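Phage-related conserved hypothetical protein, BB2244 (Bordetella bronchiseptica, PDB 2BDV) is of unknown function but belongs to the SOS response-associated peptidase family, whose characterised relatives crosslink covalently to abasic sites in single-stranded DNA. Local coordinates at residues 120-125 with 201-206; 2-7 with 103-108. One frame throughout, in Å; residues are numbered along the deposited sequence.

Contact 1: 120-125 with 201-206; sequences YIHGDA and SWYPVR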
# COMPACT_ATOMS: atom_id res chain seq x y z
N TYR A 120 0.20 15.28 4.50
CA TYR A 120 -0.33 14.54 3.36
C TYR A 120 0.76 14.57 2.28
O TYR A 120 1.24 15.65 1.93
CB TYR A 120 -1.62 15.19 2.83
CG TYR A 120 -2.15 14.52 1.58
CD1 TYR A 120 -2.53 13.18 1.59
CD2 TYR A 120 -2.26 15.22 0.38
CE1 TYR A 120 -3.01 12.55 0.46
CE2 TYR A 120 -2.73 14.60 -0.78
CZ TYR A 120 -3.11 13.26 -0.73
OH TYR A 120 -3.59 12.61 -1.85
N ILE A 121 1.17 13.40 1.78
CA ILE A 121 2.21 13.28 0.75
C ILE A 121 1.60 12.78 -0.55
O ILE A 121 0.77 11.87 -0.54
CB ILE A 121 3.32 12.24 1.13
CG1 ILE A 121 3.97 12.57 2.48
CG2 ILE A 121 4.44 12.26 0.11
CD1 ILE A 121 3.17 12.16 3.66
N HIS A 122 2.00 13.36 -1.68
CA HIS A 122 1.45 12.92 -2.97
C HIS A 122 2.39 13.20 -4.14
O HIS A 122 3.45 13.80 -3.99
CB HIS A 122 0.11 13.62 -3.21
CG HIS A 122 0.24 15.09 -3.45
ND1 HIS A 122 0.69 15.60 -4.65
CD2 HIS A 122 0.05 16.14 -2.63
CE1 HIS A 122 0.78 16.92 -4.55
NE2 HIS A 122 0.39 17.27 -3.34
N GLY A 123 1.98 12.73 -5.31
CA GLY A 123 2.75 12.93 -6.52
C GLY A 123 1.95 13.77 -7.50
O GLY A 123 1.01 14.46 -7.10
N ASP A 124 2.32 13.72 -8.78
CA ASP A 124 1.64 14.47 -9.83
C ASP A 124 0.54 13.64 -10.48
O ASP A 124 -0.14 14.11 -11.39
CB ASP A 124 2.67 14.91 -10.88
CG ASP A 124 3.71 15.86 -10.30
OD1 ASP A 124 4.87 15.85 -10.78
OD2 ASP A 124 3.37 16.62 -9.37
N ALA A 125 0.37 12.42 -10.00
CA ALA A 125 -0.65 11.52 -10.53
C ALA A 125 -0.83 10.35 -9.57
O ALA A 125 -0.02 10.15 -8.67
CB ALA A 125 -0.23 11.01 -11.91
N SER A 201 5.51 15.74 -3.18
CA SER A 201 5.46 17.00 -2.47
C SER A 201 4.50 16.71 -1.31
O SER A 201 3.78 15.71 -1.35
CB SER A 201 4.92 18.13 -3.36
OG SER A 201 3.59 17.88 -3.78
N TRP A 202 4.47 17.55 -0.29
CA TRP A 202 3.58 17.32 0.84
C TRP A 202 3.28 18.58 1.62
O TRP A 202 4.01 19.56 1.52
CB TRP A 202 4.19 16.27 1.78
CG TRP A 202 5.57 16.60 2.23
CD1 TRP A 202 5.92 17.42 3.27
CD2 TRP A 202 6.79 16.16 1.63
NE1 TRP A 202 7.29 17.51 3.35
CE2 TRP A 202 7.85 16.75 2.36
CE3 TRP A 202 7.09 15.32 0.55
CZ2 TRP A 202 9.19 16.52 2.04
CZ3 TRP A 202 8.43 15.10 0.23
CH2 TRP A 202 9.46 15.70 0.97
N TYR A 203 2.20 18.55 2.38
CA TYR A 203 1.83 19.70 3.19
C TYR A 203 1.15 19.24 4.48
O TYR A 203 0.65 18.11 4.57
CB TYR A 203 0.89 20.64 2.41
CG TYR A 203 -0.34 19.98 1.83
CD1 TYR A 203 -0.34 19.46 0.53
CD2 TYR A 203 -1.49 19.85 2.59
CE1 TYR A 203 -1.46 18.83 0.01
CE2 TYR A 203 -2.62 19.22 2.08
CZ TYR A 203 -2.61 18.71 0.80
OH TYR A 203 -3.73 18.07 0.30
N PRO A 204 1.14 20.10 5.51
CA PRO A 204 0.50 19.71 6.77
C PRO A 204 -1.01 19.83 6.64
O PRO A 204 -1.52 20.84 6.15
CB PRO A 204 1.08 20.71 7.77
CG PRO A 204 1.20 21.96 6.94
CD PRO A 204 1.75 21.44 5.62
N VAL A 205 -1.73 18.78 7.03
CA VAL A 205 -3.19 18.83 6.95
C VAL A 205 -3.66 19.58 8.19
O VAL A 205 -3.23 19.30 9.30
CB VAL A 205 -3.80 17.41 6.91
CG1 VAL A 205 -3.24 16.58 8.02
CG2 VAL A 205 -5.32 17.50 7.02
N ARG A 206 -4.54 20.55 7.98
CA ARG A 206 -5.03 21.39 9.07
C ARG A 206 -6.34 20.89 9.67
O ARG A 206 -6.71 21.28 10.77
CB ARG A 206 -5.16 22.82 8.56
CG ARG A 206 -3.94 23.25 7.73
CD ARG A 206 -4.04 24.69 7.22
NE ARG A 206 -3.10 24.95 6.14
CZ ARG A 206 -2.83 26.16 5.66
NH1 ARG A 206 -3.42 27.23 6.18
NH2 ARG A 206 -1.97 26.32 4.65

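Contact 2: 2-7 with 103-108; sequences CGRIAQ and YEWKAL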
# COMPACT_ATOMS: atom_id res chain seq x y z
N CYS A 2 3.40 3.56 6.67
CA CYS A 2 2.20 3.87 5.84
C CYS A 2 0.96 3.37 6.58
O CYS A 2 0.53 2.24 6.38
CB CYS A 2 2.32 3.17 4.49
SG CYS A 2 1.51 4.11 3.17
N GLY A 3 0.40 4.21 7.43
CA GLY A 3 -0.77 3.79 8.18
C GLY A 3 -2.08 4.37 7.71
O GLY A 3 -3.13 4.02 8.23
N ARG A 4 -2.02 5.23 6.70
CA ARG A 4 -3.22 5.86 6.18
C ARG A 4 -2.97 6.28 4.74
O ARG A 4 -1.90 6.80 4.41
CB ARG A 4 -3.53 7.10 7.03
CG ARG A 4 -4.98 7.53 7.04
CD ARG A 4 -5.82 6.61 7.92
NE ARG A 4 -5.35 6.55 9.31
CZ ARG A 4 -5.49 7.53 10.20
NH1 ARG A 4 -5.03 7.38 11.44
NH2 ARG A 4 -6.10 8.66 9.87
N ILE A 5 -3.94 6.06 3.86
CA ILE A 5 -3.79 6.45 2.47
C ILE A 5 -5.04 7.19 2.00
O ILE A 5 -6.03 7.30 2.73
CB ILE A 5 -3.62 5.23 1.52
CG1 ILE A 5 -4.84 4.33 1.61
CG2 ILE A 5 -2.31 4.52 1.82
CD1 ILE A 5 -4.88 3.20 0.57
N ALA A 6 -4.98 7.70 0.78
CA ALA A 6 -6.10 8.42 0.19
C ALA A 6 -6.40 7.92 -1.22
O ALA A 6 -5.50 7.80 -2.05
CB ALA A 6 -5.81 9.93 0.16
N GLN A 7 -7.67 7.60 -1.46
CA GLN A 7 -8.14 7.15 -2.77
C GLN A 7 -9.30 8.08 -3.15
O GLN A 7 -10.46 7.79 -2.86
CB GLN A 7 -8.63 5.70 -2.73
CG GLN A 7 -7.51 4.67 -2.54
CD GLN A 7 -8.00 3.23 -2.65
OE1 GLN A 7 -9.13 2.92 -2.28
NE2 GLN A 7 -7.13 2.35 -3.14
N TYR A 103 -0.60 9.45 4.43
CA TYR A 103 -0.33 10.32 5.56
C TYR A 103 0.74 9.80 6.50
O TYR A 103 0.86 8.59 6.71
CB TYR A 103 -1.59 10.56 6.37
CG TYR A 103 -2.79 11.04 5.59
CD1 TYR A 103 -3.60 10.14 4.90
CD2 TYR A 103 -3.12 12.39 5.56
CE1 TYR A 103 -4.73 10.57 4.21
CE2 TYR A 103 -4.24 12.83 4.88
CZ TYR A 103 -5.04 11.92 4.20
OH TYR A 103 -6.16 12.36 3.54
N GLU A 104 1.51 10.72 7.07
CA GLU A 104 2.54 10.42 8.05
C GLU A 104 2.43 11.51 9.12
O GLU A 104 2.22 12.68 8.80
CB GLU A 104 3.94 10.46 7.44
CG GLU A 104 4.21 9.42 6.37
CD GLU A 104 5.59 9.55 5.78
OE1 GLU A 104 5.88 8.85 4.78
OE2 GLU A 104 6.38 10.34 6.31
N TRP A 105 2.56 11.12 10.38
CA TRP A 105 2.48 12.07 11.49
C TRP A 105 3.87 12.44 11.98
O TRP A 105 4.71 11.58 12.28
CB TRP A 105 1.65 11.46 12.62
CG TRP A 105 0.18 11.42 12.33
CD1 TRP A 105 -0.80 12.21 12.87
CD2 TRP A 105 -0.48 10.55 11.40
NE1 TRP A 105 -2.03 11.89 12.35
CE2 TRP A 105 -1.86 10.87 11.44
CE3 TRP A 105 -0.05 9.53 10.54
CZ2 TRP A 105 -2.81 10.20 10.65
CZ3 TRP A 105 -0.99 8.86 9.76
CH2 TRP A 105 -2.36 9.21 9.82
N LYS A 106 4.11 13.75 12.06
CA LYS A 106 5.40 14.27 12.50
C LYS A 106 5.35 14.56 14.00
O LYS A 106 4.61 15.43 14.44
CB LYS A 106 5.72 15.54 11.72
CG LYS A 106 7.08 16.16 12.03
CD LYS A 106 8.21 15.22 11.65
CE LYS A 106 9.57 15.92 11.74
NZ LYS A 106 9.69 17.05 10.77
N ALA A 107 6.14 13.83 14.76
CA ALA A 107 6.20 14.03 16.20
C ALA A 107 6.68 15.45 16.46
O ALA A 107 7.74 15.84 15.99
CB ALA A 107 7.16 13.03 16.83
N LEU A 108 5.89 16.23 17.19
CA LEU A 108 6.28 17.61 17.47
C LEU A 108 7.03 17.75 18.79
O LEU A 108 7.53 18.82 19.11
CB LEU A 108 5.04 18.50 17.47
CG LEU A 108 4.25 18.53 16.16
CD1 LEU A 108 2.87 19.09 16.42
CD2 LEU A 108 4.98 19.34 15.10
O HOH W 1 1.48 6.77 8.41

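Contact 1: 120-125 with 201-206
Tyr-120 and Tyr-203 face each other across a two-strand antiparallel ladder, and their side chains run side by side. Strands 120-123 and 201-204 have N-to-C directions 156° apart. Tyr-120/Tyr-203 and His-122/Ser-201 are hydrogen-bonded pairs, with Ile-121/Trp-202 the non-hydrogen-bonded pair between them. Four backbone bonds result, of which Tyr-120 N to Tyr-203 O measures 2.9 Å, and His-122 N meets Ser-201 O at 3.0 Å.

The Tyr-120 side chain can be traced outward. Its CB lies over one face of the Tyr-203 ring, toward the rim. Tyr-120 CG, anti to the backbone N (chi1 175°), carries the ring along Tyr-203 rather than away from it and comes within 4.1 Å of Tyr-203 OH. Tyr-120 CD2 makes the tightest approach, 3.2 Å to Tyr-203 OH, and is also 3.5 Å from Tyr-203 CZ. Further out, Tyr-120 CE2 is still 3.8 Å from Tyr-203 OH. CE1 of Tyr-203 lies in the Tyr-120 ring plane at its edge, and the rings as a whole meet obliquely, their planes at 62°. Tyr-203 OH also makes a weak hydrogen bond to Tyr-34 OH.

On the same face as the tyrosines, the imidazole of His-122 lies with Ser-201 O over one side. His-122 ND1 donates to Gly-123 O at 2.7 Å, almost in the ring plane, which fixes the ring's rotation. On the opposite face of the sheet, Ile-121 CG1 packs 3.8 Å from Trp-202 CB.

Strand 201-204 is one of the two outermost strands of a four-stranded antiparallel sheet. Strand 116-123 lies inside it, and Ile-121 bonds through its backbone to Trp-102 of strand 101-107. The Trp-202 indole reaches beyond the ladder to the loop at Met-158 and Val-159, while the Tyr-120 ring continues inward to the rings of Tyr-103 and Tyr-34.

Contact 2: 2-7 with 103-108
Arg-4 and Tyr-103 join strand 5-7 and its lead-in to strand 101-107, at one side of the four-stranded antiparallel sheet of this SRAP-family protein, in which 5-7 is one of the two outermost strands. A single direct backbone bond crosses between the segments, from Tyr-103 N to Arg-4 O, at 3.0 Å, so the join is less regular than a full strand ladder. Most of the buried surface belongs to Tyr-103, Arg-4 and Trp-105.

Tyr-103, the residue most covered, meets Arg-4 chiefly through Tyr-103 CD1, which is 3.6 Å from Arg-4 CG. Further along the same ring, Ile-5 O approaches at the edge, close to the ring plane, and Ala-6 CB packs obliquely at 4.2 Å from Tyr-103 CE1. The phenol OH is hydrogen-bonded to Tyr-34 O.

Arg-4 bends twice, at chi2 (75°) and chi3 (59°), and this folds its guanidinium back to Trp-105. Trp-105 CH2 sits over the centre of one guanidinium face, 3.6 Å from Arg-4 CZ. The planes are 54° apart, so the indole meets the guanidinium with its benzo corner instead of lying flat on it. Arg-4 CB adds a contact at the edge of the indole. Arg-4 NH2 donates to Val-209 O and Asn-35 OD1, which probably offset the buried charge; separately, Trp-105 NE1 bonds to Gly-210 O.

Beyond the single direct bond, a water bridges the two backbones, accepting from Gly-3 N at 2.9 Å and donating to Tyr-103 O at 2.6 Å.

Contacts 1 and 2 lie at the two outer strands of one antiparallel sheet, with centres about 10 Å apart. Strands 101-107 and 116-123, successive in the chain, are the neighbours between them. Contact 2 is core: all of its touching residues are buried. Contact 1 is partly open, and most of strand 201-204 is exposed. Four backbone bonds join 120-125 to 201-206, against one direct bond and a water bridge between 2-7 and 103-108. Aromatic packing occurs in both, while the guanidinium is peculiar to contact 2. They meet through Tyr-120 CD1, 3.7 Å from Tyr-103 CE2, and through Tyr-120 CE1, 3.9 Å from Ala-6 CB, making Tyr-120 common to both packing clusters.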